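Local coordinates for protein FdhC (Acinetobacter nosocomialis, PDB 5KTC) that transfers a 3-hydroxybutanoyl group from its coenzyme A thioester to the amino group of a dTDP-linked 3-amino-3,6-dideoxygalactose, as a sugar N-acyltransferase of the GNAT superfamily, at residues A[97-100]-A[101-105]; A[130-133]-A[134-138]. All coordinates share one frame; numbering follows the deposited sequence. Where two conformers were deposited one is given.

Interaction 1. Residues A[97-100]-A[101-105]; sequences WILN and EHKTK. With COA (coenzyme A), chain D.
Asn-100 O accepts a hydrogen bond from Lys-103 N (3.1 Å, 155° at the hydrogen), closing a type I beta turn that carries the chain off the end of strand 91-99. This is the GNAT-fold junction between the strand that pairs with the pantetheine arm and the loop that handles the cofactor's phosphates, just ahead of helix 107-122. The turn has a second tie from the Asn-100 side chain, whose CG sits between its own backbone N and carbonyl carbon (chi1 64°). From there OD1 folds forward and takes His-102 N at 2.9 Å, with the donor well above the carboxamide plane. The imidazole of His-102 leads away from the turn to a hydrogen bond with Asp-73.

On the strand, the backbone treats pantetheine much like a neighbouring strand. Trp-97 O receives N4P of coenzyme A at 2.7 Å, and Leu-99 N gives its hydrogen to O9P at 2.8 Å; both bonds are nearly straight. The pantetheine methyl CEP then lies over the centre of the Trp-97 ring, 3.7 Å above its plane, a CH-pi type of approach. The CB, CG and CD1 atoms of Leu-99 also face this methyl.

Lys-103 starts between backbone N and carbonyl carbon too (chi1 67°) and then runs extended, passing alongside Leu-99, with CD 3.9 Å from Leu-99 CB. Its NZ ends on the pyrophosphate oxygen O4A at 2.7 Å; a water that donates to Leu-99 O accepts from the same ammonium. Two residues on, the chain of Lys-105 is extended until a bend at its last torsion, which brings NZ to within 2.7 Å of O7A on the 3'-phosphate.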
# COMPACT_ATOMS: atom_id res chain seq x y z
N TRP A 97 4.73 -0.61 -3.36
CA TRP A 97 4.21 0.63 -2.76
C TRP A 97 5.07 1.74 -3.33
O TRP A 97 6.28 1.85 -3.00
CB TRP A 97 4.37 0.59 -1.29
CG TRP A 97 3.74 1.73 -0.54
CD1 TRP A 97 2.61 2.41 -0.85
CD2 TRP A 97 4.23 2.28 0.69
NE1 TRP A 97 2.35 3.35 0.14
CE2 TRP A 97 3.32 3.27 1.10
CE3 TRP A 97 5.35 2.01 1.49
CZ2 TRP A 97 3.50 4.03 2.23
CZ3 TRP A 97 5.54 2.77 2.66
CH2 TRP A 97 4.59 3.75 3.02
N ILE A 98 4.45 2.54 -4.20
CA ILE A 98 5.17 3.55 -4.95
C ILE A 98 4.33 4.82 -5.02
O ILE A 98 3.13 4.76 -5.31
CB ILE A 98 5.53 3.15 -6.38
CG1 ILE A 98 6.16 1.73 -6.45
CG2 ILE A 98 6.53 4.13 -6.92
CD1 ILE A 98 6.18 1.06 -7.79
N LEU A 99 4.96 5.95 -4.74
CA LEU A 99 4.30 7.26 -4.92
C LEU A 99 5.21 8.19 -5.76
O LEU A 99 6.40 8.25 -5.49
CB LEU A 99 4.05 7.89 -3.56
CG LEU A 99 2.92 7.26 -2.72
CD1 LEU A 99 2.94 7.84 -1.33
CD2 LEU A 99 1.53 7.46 -3.33
N ASN A 100 4.64 8.90 -6.73
CA ASN A 100 5.49 9.73 -7.63
C ASN A 100 5.52 11.16 -7.11
O ASN A 100 4.92 11.46 -6.07
CB ASN A 100 5.00 9.67 -9.09
CG ASN A 100 3.61 10.25 -9.30
OD1 ASN A 100 3.11 11.07 -8.56
ND2 ASN A 100 2.95 9.75 -10.35
N GLU A 101 6.21 12.04 -7.84
CA GLU A 101 6.32 13.47 -7.49
C GLU A 101 5.03 14.22 -7.23
O GLU A 101 5.04 15.17 -6.48
CB GLU A 101 7.00 14.23 -8.65
CG GLU A 101 8.34 14.84 -8.30
CD GLU A 101 8.98 15.54 -9.50
OE1 GLU A 101 8.44 15.39 -10.64
OE2 GLU A 101 10.01 16.24 -9.32
N HIS A 102 3.95 13.80 -7.87
CA HIS A 102 2.65 14.53 -7.79
C HIS A 102 1.84 14.08 -6.59
O HIS A 102 0.75 14.54 -6.39
CB HIS A 102 1.82 14.41 -9.09
CG HIS A 102 0.64 15.37 -9.19
ND1 HIS A 102 0.70 16.70 -8.86
CD2 HIS A 102 -0.62 15.16 -9.65
CE1 HIS A 102 -0.48 17.26 -9.04
NE2 HIS A 102 -1.30 16.34 -9.52
N LYS A 103 2.42 13.23 -5.75
CA LYS A 103 1.77 12.75 -4.56
C LYS A 103 1.40 13.93 -3.65
O LYS A 103 2.11 14.94 -3.61
CB LYS A 103 2.71 11.77 -3.78
CG LYS A 103 3.95 12.46 -3.18
CD LYS A 103 4.95 11.53 -2.53
CE LYS A 103 6.19 12.31 -2.04
NZ LYS A 103 7.31 11.39 -1.68
N THR A 104 0.35 13.78 -2.89
CA THR A 104 0.09 14.70 -1.82
C THR A 104 1.10 14.45 -0.71
O THR A 104 1.74 13.38 -0.66
CB THR A 104 -1.30 14.55 -1.22
OG1 THR A 104 -1.48 13.19 -0.88
CG2 THR A 104 -2.39 14.92 -2.21
N LYS A 105 1.25 15.45 0.16
CA LYS A 105 2.34 15.45 1.16
C LYS A 105 2.33 14.19 2.05
O LYS A 105 3.39 13.59 2.28
CB LYS A 105 2.22 16.66 2.07
CG LYS A 105 3.44 16.87 2.94
CD LYS A 105 3.36 18.26 3.57
CE LYS A 105 4.49 18.50 4.56
NZ LYS A 105 5.85 18.46 3.95
N1A COA D . 3.08 10.18 11.48
C2A COA D . 3.02 11.44 10.99
N3A COA D . 3.65 11.81 9.87
C4A COA D . 4.28 10.89 9.16
C5A COA D . 4.34 9.48 9.61
C6A COA D . 3.69 9.16 10.86
N6A COA D . 3.70 7.92 11.36
N7A COA D . 5.04 8.80 8.71
C8A COA D . 5.41 9.69 7.76
N9A COA D . 4.96 10.94 8.04
C1B COA D . 5.13 12.16 7.23
C2B COA D . 6.58 12.24 6.73
O2B COA D . 7.47 12.87 7.68
C3B COA D . 6.43 12.97 5.45
O3B COA D . 6.25 14.36 5.76
P3B COA D . 7.43 15.41 5.47
O7A COA D . 6.98 15.98 4.11
O8A COA D . 7.10 16.26 6.67
O9A COA D . 8.73 14.66 5.45
C4B COA D . 5.13 12.44 4.90
O4B COA D . 4.33 12.07 6.04
C5B COA D . 5.31 11.34 3.87
O5B COA D . 6.03 10.27 4.43
P1A COA D . 7.40 9.82 3.78
O1A COA D . 8.06 8.84 4.72
O2A COA D . 8.18 10.93 3.12
O3A COA D . 7.00 8.85 2.55
P2A COA D . 7.10 9.00 1.01
O4A COA D . 6.26 10.12 0.45
O5A COA D . 8.54 8.97 0.53
O6A COA D . 6.40 7.66 0.49
CBP COA D . 7.17 5.59 -0.53
CCP COA D . 7.04 6.42 0.76
CDP COA D . 7.90 4.33 -0.16
CEP COA D . 5.79 5.24 -1.08
CAP COA D . 7.95 6.41 -1.58
OAP COA D . 9.12 6.95 -0.88
C9P COA D . 8.32 5.65 -2.79
O9P COA D . 7.58 5.44 -3.78
N8P COA D . 9.57 5.16 -2.76
C7P COA D . 10.07 4.40 -3.84
C6P COA D . 9.48 3.02 -4.01
C5P COA D . 9.82 2.18 -2.80
O5P COA D . 11.00 2.12 -2.41
N4P COA D . 8.81 1.58 -2.20
C3P COA D . 8.98 0.85 -0.94
C2P COA D . 9.62 -0.54 -1.15
S1P COA D . 10.04 -1.24 0.49
O HOH W 1 8.08 9.66 -3.93

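Interaction 2. Residues A[130-133]-A[134-138]; sequences FEVM and KGNDK. With COA (coenzyme A), chain D.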
# COMPACT_ATOMS: atom_id res chain seq x y z
N PHE A 130 5.63 -7.87 5.49
CA PHE A 130 6.27 -7.23 4.33
C PHE A 130 7.78 -7.09 4.57
O PHE A 130 8.28 -7.32 5.67
CB PHE A 130 5.66 -5.83 4.05
CG PHE A 130 5.70 -4.92 5.23
CD1 PHE A 130 4.66 -4.94 6.15
CD2 PHE A 130 6.81 -4.07 5.48
CE1 PHE A 130 4.70 -4.09 7.27
CE2 PHE A 130 6.85 -3.24 6.59
CZ PHE A 130 5.78 -3.25 7.48
N GLU A 131 8.50 -6.69 3.52
CA GLU A 131 9.93 -6.47 3.62
C GLU A 131 10.35 -5.16 2.95
O GLU A 131 9.62 -4.64 2.11
CB GLU A 131 10.67 -7.63 2.97
CG GLU A 131 10.45 -7.88 1.51
CD GLU A 131 9.44 -8.93 1.16
OE1 GLU A 131 8.83 -8.84 0.09
OE2 GLU A 131 9.24 -9.88 1.93
N VAL A 132 11.52 -4.66 3.35
CA VAL A 132 12.05 -3.39 2.88
C VAL A 132 13.54 -3.59 2.67
O VAL A 132 14.22 -4.15 3.54
CB VAL A 132 11.86 -2.32 3.93
CG1 VAL A 132 12.40 -0.98 3.50
CG2 VAL A 132 10.38 -2.21 4.34
N MET A 133 14.06 -3.18 1.52
CA MET A 133 15.50 -3.37 1.27
C MET A 133 16.36 -2.61 2.23
O MET A 133 16.08 -1.49 2.56
CB MET A 133 15.89 -3.00 -0.16
CG MET A 133 15.53 -4.10 -1.17
SD MET A 133 16.29 -3.84 -2.79
CE MET A 133 18.00 -4.39 -2.51
N LYS A 134 17.45 -3.23 2.66
CA LYS A 134 18.45 -2.53 3.43
C LYS A 134 18.95 -1.39 2.53
O LYS A 134 19.03 -1.57 1.36
CB LYS A 134 19.53 -3.53 3.81
CG LYS A 134 19.09 -4.59 4.79
CD LYS A 134 20.26 -5.55 5.11
CE LYS A 134 20.30 -6.04 6.54
NZ LYS A 134 20.78 -7.48 6.54
N GLY A 135 19.14 -0.21 3.08
CA GLY A 135 19.45 0.99 2.32
C GLY A 135 18.28 1.92 2.14
O GLY A 135 18.47 3.12 1.95
N ASN A 136 17.03 1.40 2.22
CA ASN A 136 15.81 2.22 2.02
C ASN A 136 15.36 2.86 3.33
O ASN A 136 14.24 2.65 3.87
CB ASN A 136 14.71 1.35 1.40
CG ASN A 136 13.67 2.14 0.62
OD1 ASN A 136 13.69 3.36 0.55
ND2 ASN A 136 12.73 1.41 0.03
N ASP A 137 16.25 3.73 3.81
CA ASP A 137 16.36 4.02 5.22
C ASP A 137 15.12 4.71 5.74
O ASP A 137 14.58 4.37 6.80
CB ASP A 137 17.67 4.81 5.51
CG ASP A 137 18.93 4.00 5.17
OD1 ASP A 137 18.93 2.78 5.48
OD2 ASP A 137 19.89 4.53 4.55
N LYS A 138 14.59 5.61 4.94
CA LYS A 138 13.42 6.34 5.31
C LYS A 138 12.16 5.42 5.40
O LYS A 138 11.19 5.73 6.09
CB LYS A 138 13.25 7.47 4.28
CG LYS A 138 12.27 8.49 4.73
CD LYS A 138 12.27 9.77 3.90
CE LYS A 138 11.16 10.63 4.51
NZ LYS A 138 10.93 11.91 3.81
N1A COA D . 3.08 10.18 11.48
C2A COA D . 3.02 11.44 10.99
N3A COA D . 3.65 11.81 9.87
C4A COA D . 4.28 10.89 9.16
C5A COA D . 4.34 9.48 9.61
C6A COA D . 3.69 9.16 10.86
N6A COA D . 3.70 7.92 11.36
N7A COA D . 5.04 8.80 8.71
C8A COA D . 5.41 9.69 7.76
N9A COA D . 4.96 10.94 8.04
C1B COA D . 5.13 12.16 7.23
C2B COA D . 6.58 12.24 6.73
O2B COA D . 7.47 12.87 7.68
C3B COA D . 6.43 12.97 5.45
O3B COA D . 6.25 14.36 5.76
P3B COA D . 7.43 15.41 5.47
O7A COA D . 6.98 15.98 4.11
O8A COA D . 7.10 16.26 6.67
O9A COA D . 8.73 14.66 5.45
C4B COA D . 5.13 12.44 4.90
O4B COA D . 4.33 12.07 6.04
C5B COA D . 5.31 11.34 3.87
O5B COA D . 6.03 10.27 4.43
P1A COA D . 7.40 9.82 3.78
O1A COA D . 8.06 8.84 4.72
O2A COA D . 8.18 10.93 3.12
O3A COA D . 7.00 8.85 2.55
P2A COA D . 7.10 9.00 1.01
O4A COA D . 6.26 10.12 0.45
O5A COA D . 8.54 8.97 0.53
O6A COA D . 6.40 7.66 0.49
CBP COA D . 7.17 5.59 -0.53
CCP COA D . 7.04 6.42 0.76
CDP COA D . 7.90 4.33 -0.16
CEP COA D . 5.79 5.24 -1.08
CAP COA D . 7.95 6.41 -1.58
OAP COA D . 9.12 6.95 -0.88
C9P COA D . 8.32 5.65 -2.79
O9P COA D . 7.58 5.44 -3.78
N8P COA D . 9.57 5.16 -2.76
C7P COA D . 10.07 4.40 -3.84
C6P COA D . 9.48 3.02 -4.01
C5P COA D . 9.82 2.18 -2.80
O5P COA D . 11.00 2.12 -2.41
N4P COA D . 8.81 1.58 -2.20
C3P COA D . 8.98 0.85 -0.94
C2P COA D . 9.62 -0.54 -1.15
S1P COA D . 10.04 -1.24 0.49
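Met-133 and Asn-136 bracket a type II beta turn at the end of strand 127-133, closed by Asn-136 N bonding to Met-133 O at 3.1 Å. Gly-135 takes the third position with a positive phi (102°), where a beta carbon would press on the carbonyl oxygen of Lys-134. Asn-136 is itself the centre of an inverse gamma turn, marked by a weak bond from Asp-137 N to Gly-135 O, and stands at the N-cap position of helix 137-146, although its side chain makes no capping bond. His-140, from the first turn of that helix, gives Met-133 O a second donor through NE2.

Across the turn, Asn-136 folds back on Val-132: the two side chains cross at about a right angle, with Val-132 CG1 3.9 Å from Asn-136 CB. With CG anti to its backbone N (chi1 -155°), the buried Asn-136 turns its carboxamide to the cofactor, and ND2 donates to O5P of coenzyme A at 3.1 Å (148° at the hydrogen).

In the GNAT fold this strand is the one that parts from its parallel neighbour, 91-99, to admit the acyl-carrying end of the cofactor, and the thiol is found here. Val-132 CG1 is 3.8 Å from S1P, and Glu-131 O is 3.8 Å from the same sulfur. Glu-131 O is also hydrogen-bonded to N1 of the bound sugar nucleotide, probably its new amide nitrogen, consistent with a thiol lying close to the acylated site.

Lys-134 points the other way, its NZ held by Asp-154 O and in a salt bridge to Glu-153. Lys-138 is extended and meets the pyrophosphate with its end alone, CE and NZ, NZ lying 3.0 Å from O2A.

In the fold
Both contacts sit at the C-terminal ends of neighbouring parallel strands, 91-99 and 127-133, in one seven-stranded mixed sheet, and each leads toward a helix: interaction 1 into 107-122, interaction 2 into 137-146. They come in series along the chain, within one GNAT domain. Their centres are about 17 Å apart and their nearest atoms about 7 Å, so they do not touch directly; coenzyme A bridges them. The two strand ends flank this one cofactor, interaction 2 nearer its sulfur and the lysines of both converging on its phosphates, so that it is held from the ends of both strands and from the loop and helix start that follow them, beside the sugar product.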